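Local structure of Lmo1076 protein (Listeria monocytogenes serovar 1/2a, 5JQC) at residues Ser186-Asn191 with Val228-Gln233; Val178-Gln183 with Thr236-Trp241. The protein is a putative autolysin, probably a secreted cell-wall hydrolase with amidase activity, and is represented here by a fragment holding three GW domains. One frame throughout, in Å; residues are numbered along the deposited sequence.

Both contacts lie at the surface and both involve the hairpin of strands 226-236 and 239-246 in the third GW domain of the fragment, but they do different jobs. Contact 1 is internal to the domain: two neighbouring antiparallel strands are joined mainly by backbone hydrogen bonds, with W190, V230, S186 and Q233 on one face and asparagines and lysines on the other. Contact 2 lies at the junction with the preceding domain, where a linker without regular structure meets the hairpin turn through a salt bridge, a water and loose van der Waals touches. The centres are about 18 Å apart, and Q233 CB of contact 1 packs against the backbone O of W241 of contact 2.

Contact 1 of 2, residues Ser186-Asn191 with Val228-Gln233; sequences SNVNWN and VKVIKQ
S186-N191 and V228-Q233 are paired antiparallel strands at the margin of the third GW domain's sheet, where strand 184-194 is outermost within the chain. S186 and Q233 form one hydrogen-bonded pair, W190 and V230 another, and the register slips by one residue between them, V188 and N189 standing against I231 alone. At this beta bulge V188 N still reaches I231 O at 2.8 Å, but from 52° above the carbonyl plane instead of in it. I231 and K232 also make a classic bulge towards Q243 on the other neighbouring strand.

On the face carrying W190, CG1 of V230 lies 4.0 Å from W190 CE3 in an oblique approach and equally close to CG2 of V188. One face of the indole lies on V188 of its own strand, whose CB is 3.7 Å above the ring plane, over its centre, and the CH2 corner meets Q233 OE1 at 3.5 Å. This oxygen sits at the ring edge, and the amide plane is turned 87° from the indole. The other end of the amide is used too: Q233 NE2 donates in its own plane to S186 OG at 3.2 Å, the hydroxyl being turned between its backbone N and carbonyl carbon (chi1 62°). Y242 meets W190 edge-to-face, extending this patch.

The other face carries asparagines and lysines. K229 runs beside N191, and its NZ donates to N191 OD1 at 3.1 Å, tilted from the carbonyl plane; its very short approach to N189 OD1 is doubtful in detail. Beyond the bulge, N187 OD1 lies 3.3 Å from K232 CD, while K232 NZ bonds to Q243. The whole is an edge strand paired antiparallel with a hairpin strand, bulged in register, in the sheet of a GW domain, a family of the SH3 clan.

Contact 2 of 2, residues Val178-Gln183 with Thr236-Trp241; sequences VYDKIQ and TARGTW
With chi1 of D180 at -57° its carboxylate points to the hairpin turn, and the bend in R238 at chi3 (133°) turns NH1 back to it; the two groups meet nearly coplanar at the guanidinium edge. A single nitrogen does the work: R238 NH1 is 2.9 Å from D180 OD1 in the salt bridge and hydrogen-bonds to D180 OD2 at 3.2 Å, on that oxygen's syn lone pair.

T236 lies next to D180, the two CB atoms 4.1 Å apart. Its CG2 touches K181 O at 3.4 Å, and its OG1 accepts W241 NE1 at 3.2 Å and a weak bond from R238 N. T236 thus faces the linker with its methyl while its hydroxyl ties the turn to the indole. A water bridges K181 O to A237 N, and Q183 OE1 lies against the T236-A237 peptide.

The T236-G239 segment is a type I turn closing the hairpin of strands 226-236 and 239-246, with G239 at backbone angles that call for glycine. After strand 176-178 the linker stays tied to strand 103-112, K181 NZ bonding to N107 O; the backbones of D180 and Q183 then bond to N208 and K235 before the chain enters strand 184-194.

Contact 1 of 2, residues Ser186-Asn191 with Val228-Gln233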
loop_
_atom_site.group_PDB
_atom_site.type_symbol
_atom_site.label_atom_id
_atom_site.label_comp_id
_atom_site.label_asym_id
_atom_site.label_seq_id
_atom_site.Cartn_x
_atom_site.Cartn_y
_atom_site.Cartn_z
ATOM N N SER A 186 11.174 -10.925 27.516
ATOM C CA SER A 186 11.653 -10.707 28.867
ATOM C C SER A 186 12.813 -11.648 29.132
ATOM O O SER A 186 12.876 -12.755 28.579
ATOM C CB SER A 186 10.546 -10.948 29.893
ATOM O OG SER A 186 10.112 -12.308 29.834
ATOM N N ASN A 187 13.734 -11.187 29.985
ATOM C CA ASN A 187 14.814 -12.029 30.481
ATOM C C ASN A 187 14.304 -12.898 31.623
ATOM O O ASN A 187 13.493 -12.459 32.439
ATOM C CB ASN A 187 16.000 -11.177 30.950
ATOM C CG ASN A 187 16.590 -10.326 29.830
ATOM O OD1 ASN A 187 16.466 -10.651 28.651
ATOM N ND2 ASN A 187 17.245 -9.243 30.200
ATOM N N VAL A 188 14.760 -14.145 31.657
ATOM C CA VAL A 188 14.346 -15.113 32.659
ATOM C C VAL A 188 15.567 -15.926 33.073
ATOM O O VAL A 188 16.674 -15.738 32.557
ATOM C CB VAL A 188 13.220 -16.041 32.155
ATOM C CG1 VAL A 188 11.973 -15.239 31.772
ATOM C CG2 VAL A 188 13.715 -16.874 30.984
ATOM N N ASN A 189 15.357 -16.852 34.009
ATOM C CA ASN A 189 16.418 -17.776 34.418
ATOM C C ASN A 189 15.737 -19.075 34.856
ATOM O O ASN A 189 15.407 -19.250 36.031
ATOM C CB ASN A 189 17.283 -17.182 35.525
ATOM C CG ASN A 189 18.629 -17.894 35.661
ATOM O OD1 ASN A 189 18.708 -19.118 35.542
ATOM N ND2 ASN A 189 19.692 -17.130 35.904
ATOM N N TRP A 190 15.518 -19.972 33.896
ATOM C CA TRP A 190 14.843 -21.238 34.136
ATOM C C TRP A 190 15.750 -22.376 33.715
ATOM O O TRP A 190 16.467 -22.273 32.712
ATOM C CB TRP A 190 13.527 -21.328 33.359
ATOM C CG TRP A 190 12.596 -20.219 33.667
ATOM C CD1 TRP A 190 12.514 -19.519 34.833
ATOM C CD2 TRP A 190 11.617 -19.653 32.788
ATOM N NE1 TRP A 190 11.538 -18.551 34.742
ATOM C CE2 TRP A 190 10.971 -18.613 33.495
ATOM C CE3 TRP A 190 11.221 -19.923 31.472
ATOM C CZ2 TRP A 190 9.947 -17.842 32.930
ATOM C CZ3 TRP A 190 10.201 -19.158 30.915
ATOM C CH2 TRP A 190 9.577 -18.129 31.647
ATOM N N ASN A 191 15.717 -23.465 34.472
ATOM C CA ASN A 191 16.416 -24.685 34.092
ATOM C C ASN A 191 15.354 -25.708 33.702
ATOM O O ASN A 191 14.478 -26.040 34.512
ATOM C CB ASN A 191 17.320 -25.173 35.222
ATOM C CG ASN A 191 18.320 -24.112 35.657
ATOM O OD1 ASN A 191 19.416 -24.006 35.103
ATOM N ND2 ASN A 191 17.937 -23.309 36.646
ATOM N N VAL A 228 18.846 -27.699 30.179
ATOM C CA VAL A 228 19.281 -26.439 29.583
ATOM C C VAL A 228 18.945 -25.270 30.496
ATOM O O VAL A 228 18.271 -25.426 31.523
ATOM C CB VAL A 228 18.647 -26.218 28.196
ATOM C CG1 VAL A 228 18.981 -27.370 27.254
ATOM C CG2 VAL A 228 17.139 -26.034 28.328
ATOM N N LYS A 229 19.396 -24.083 30.100
ATOM C CA LYS A 229 19.117 -22.843 30.810
ATOM C C LYS A 229 18.372 -21.892 29.879
ATOM O O LYS A 229 18.947 -21.407 28.898
ATOM C CB LYS A 229 20.411 -22.211 31.300
ATOM C CG LYS A 229 20.187 -21.156 32.316
ATOM C CD LYS A 229 21.476 -20.902 33.033
ATOM C CE LYS A 229 21.203 -20.264 34.359
ATOM N NZ LYS A 229 20.100 -20.994 35.051
ATOM N N VAL A 230 17.106 -21.618 30.189
ATOM C CA VAL A 230 16.308 -20.662 29.425
ATOM C C VAL A 230 16.571 -19.259 29.966
ATOM O O VAL A 230 16.206 -18.949 31.106
ATOM C CB VAL A 230 14.816 -21.011 29.504
ATOM C CG1 VAL A 230 14.004 -20.065 28.632
ATOM C CG2 VAL A 230 14.583 -22.459 29.096
ATOM N N ILE A 231 17.200 -18.406 29.146
ATOM C CA ILE A 231 17.542 -17.046 29.568
ATOM C C ILE A 231 16.573 -15.974 29.060
ATOM O O ILE A 231 16.511 -14.889 29.654
ATOM C CB ILE A 231 18.984 -16.675 29.152
ATOM C CG1 ILE A 231 19.127 -16.665 27.628
ATOM C CG2 ILE A 231 19.995 -17.629 29.789
ATOM C CD1 ILE A 231 20.532 -16.378 27.120
ATOM N N LYS A 232 15.824 -16.232 27.984
ATOM C CA LYS A 232 14.864 -15.256 27.479
ATOM C C LYS A 232 13.618 -15.968 26.986
ATOM O O LYS A 232 13.684 -17.113 26.533
ATOM C CB LYS A 232 15.427 -14.414 26.321
ATOM C CG LYS A 232 16.565 -13.477 26.697
ATOM C CD LYS A 232 16.573 -12.231 25.811
ATOM C CE LYS A 232 17.730 -12.221 24.816
ATOM N NZ LYS A 232 19.042 -12.392 25.508
ATOM N N GLN A 233 12.490 -15.271 27.051
ATOM C CA GLN A 233 11.267 -15.719 26.400
ATOM C C GLN A 233 10.698 -14.595 25.543
ATOM O O GLN A 233 10.822 -13.405 25.865
ATOM C CB GLN A 233 10.211 -16.182 27.405
ATOM C CG GLN A 233 9.468 -15.047 28.072
ATOM C CD GLN A 233 8.388 -15.536 29.007
ATOM O OE1 GLN A 233 7.935 -16.683 28.913
ATOM N NE2 GLN A 233 7.974 -14.673 29.921
#

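Contact 2 of 2, residues Val178-Gln183 with Thr236-Trp241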
loop_
_atom_site.group_PDB
_atom_site.type_symbol
_atom_site.label_atom_id
_atom_site.label_comp_id
_atom_site.label_asym_id
_atom_site.label_seq_id
_atom_site.Cartn_x
_atom_site.Cartn_y
_atom_site.Cartn_z
ATOM N N VAL A 178 6.121 -10.652 5.143
ATOM C CA VAL A 178 6.132 -9.760 6.297
ATOM C C VAL A 178 6.602 -10.517 7.531
ATOM O O VAL A 178 6.103 -11.613 7.834
ATOM C CB VAL A 178 4.747 -9.146 6.529
ATOM C CG1 VAL A 178 4.831 -8.071 7.614
ATOM C CG2 VAL A 178 4.202 -8.565 5.223
ATOM N N TYR A 179 7.567 -9.933 8.248
ATOM C CA TYR A 179 8.022 -10.508 9.502
ATOM C C TYR A 179 6.988 -10.268 10.589
ATOM O O TYR A 179 6.356 -9.209 10.637
ATOM C CB TYR A 179 9.366 -9.910 9.926
ATOM C CG TYR A 179 10.453 -10.109 8.883
ATOM C CD1 TYR A 179 10.789 -11.373 8.441
ATOM C CD2 TYR A 179 11.149 -9.024 8.361
ATOM C CE1 TYR A 179 11.778 -11.553 7.510
ATOM C CE2 TYR A 179 12.124 -9.186 7.435
ATOM C CZ TYR A 179 12.446 -10.452 7.005
ATOM O OH TYR A 179 13.447 -10.618 6.076
ATOM N N ASP A 180 6.805 -11.285 11.442
ATOM C CA ASP A 180 6.060 -11.129 12.688
ATOM C C ASP A 180 6.811 -10.198 13.612
ATOM O O ASP A 180 8.036 -10.309 13.747
ATOM C CB ASP A 180 5.902 -12.459 13.428
ATOM C CG ASP A 180 5.227 -13.521 12.607
ATOM O OD1 ASP A 180 4.244 -13.202 11.898
ATOM O OD2 ASP A 180 5.680 -14.689 12.713
ATOM N N LYS A 181 6.074 -9.313 14.295
ATOM C CA LYS A 181 6.659 -8.516 15.380
ATOM C C LYS A 181 6.809 -9.350 16.645
ATOM O O LYS A 181 6.022 -10.273 16.903
ATOM C CB LYS A 181 5.805 -7.289 15.702
ATOM C CG LYS A 181 5.671 -6.313 14.554
ATOM C CD LYS A 181 4.710 -5.207 14.943
ATOM C CE LYS A 181 4.734 -4.066 13.940
ATOM N NZ LYS A 181 6.047 -3.356 13.972
ATOM N N ILE A 182 7.832 -9.024 17.436
ATOM C CA ILE A 182 7.924 -9.548 18.792
ATOM C C ILE A 182 6.932 -8.751 19.639
ATOM O O ILE A 182 7.110 -7.549 19.867
ATOM C CB ILE A 182 9.351 -9.453 19.349
ATOM C CG1 ILE A 182 10.320 -10.200 18.420
ATOM C CG2 ILE A 182 9.403 -10.014 20.761
ATOM C CD1 ILE A 182 11.750 -10.129 18.835
ATOM N N GLN A 183 5.869 -9.418 20.092
ATOM C CA GLN A 183 4.839 -8.737 20.873
ATOM C C GLN A 183 5.312 -8.436 22.291
ATOM O O GLN A 183 4.968 -7.393 22.865
ATOM C CB GLN A 183 3.586 -9.598 20.897
ATOM C CG GLN A 183 2.891 -9.637 19.533
ATOM C CD GLN A 183 1.932 -10.798 19.388
ATOM O OE1 GLN A 183 2.012 -11.784 20.127
ATOM N NE2 GLN A 183 1.016 -10.689 18.422
ATOM N N THR A 236 5.430 -14.233 19.749
ATOM C CA THR A 236 4.853 -13.703 18.513
ATOM C C THR A 236 3.480 -14.326 18.285
ATOM O O THR A 236 3.077 -15.285 18.959
ATOM C CB THR A 236 5.722 -13.982 17.283
ATOM O OG1 THR A 236 5.756 -15.395 17.040
ATOM C CG2 THR A 236 7.116 -13.454 17.450
ATOM N N ALA A 237 2.779 -13.774 17.294
ATOM C CA ALA A 237 1.493 -14.318 16.877
ATOM C C ALA A 237 1.545 -15.827 16.642
ATOM O O ALA A 237 0.544 -16.515 16.867
ATOM C CB ALA A 237 1.033 -13.602 15.608
ATOM N N ARG A 238 2.693 -16.360 16.231
ATOM C CA ARG A 238 2.850 -17.777 15.941
ATOM C C ARG A 238 3.173 -18.645 17.157
ATOM O O ARG A 238 3.055 -19.873 17.056
ATOM C CB ARG A 238 3.949 -17.968 14.894
ATOM C CG ARG A 238 3.657 -17.231 13.600
ATOM C CD ARG A 238 4.442 -17.771 12.414
ATOM N NE ARG A 238 3.577 -17.969 11.257
ATOM C CZ ARG A 238 3.094 -16.979 10.510
ATOM N NH1 ARG A 238 3.393 -15.702 10.781
ATOM N NH2 ARG A 238 2.307 -17.267 9.487
ATOM N N GLY A 239 3.608 -18.075 18.281
ATOM C CA GLY A 239 3.860 -18.910 19.445
ATOM C C GLY A 239 4.765 -18.232 20.463
ATOM O O GLY A 239 4.890 -17.006 20.494
ATOM N N THR A 240 5.354 -19.065 21.314
ATOM C CA THR A 240 6.260 -18.615 22.358
ATOM C C THR A 240 7.578 -19.360 22.231
ATOM O O THR A 240 7.599 -20.594 22.115
ATOM C CB THR A 240 5.662 -18.826 23.747
ATOM O OG1 THR A 240 4.427 -18.107 23.851
ATOM C CG2 THR A 240 6.613 -18.319 24.799
ATOM N N TRP A 241 8.671 -18.600 22.277
ATOM C CA TRP A 241 10.012 -19.075 21.980
ATOM C C TRP A 241 10.900 -18.857 23.199
ATOM O O TRP A 241 10.793 -17.837 23.887
ATOM C CB TRP A 241 10.539 -18.337 20.741
ATOM C CG TRP A 241 9.438 -18.240 19.672
ATOM C CD1 TRP A 241 8.493 -17.243 19.534
ATOM C CD2 TRP A 241 9.141 -19.206 18.657
ATOM N NE1 TRP A 241 7.647 -17.530 18.484
ATOM C CE2 TRP A 241 8.026 -18.723 17.929
ATOM C CE3 TRP A 241 9.717 -20.425 18.283
ATOM C CZ2 TRP A 241 7.484 -19.411 16.855
ATOM C CZ3 TRP A 241 9.178 -21.108 17.207
ATOM C CH2 TRP A 241 8.069 -20.601 16.511
HETATM O O HOH W 1 3.656 -11.302 15.902
#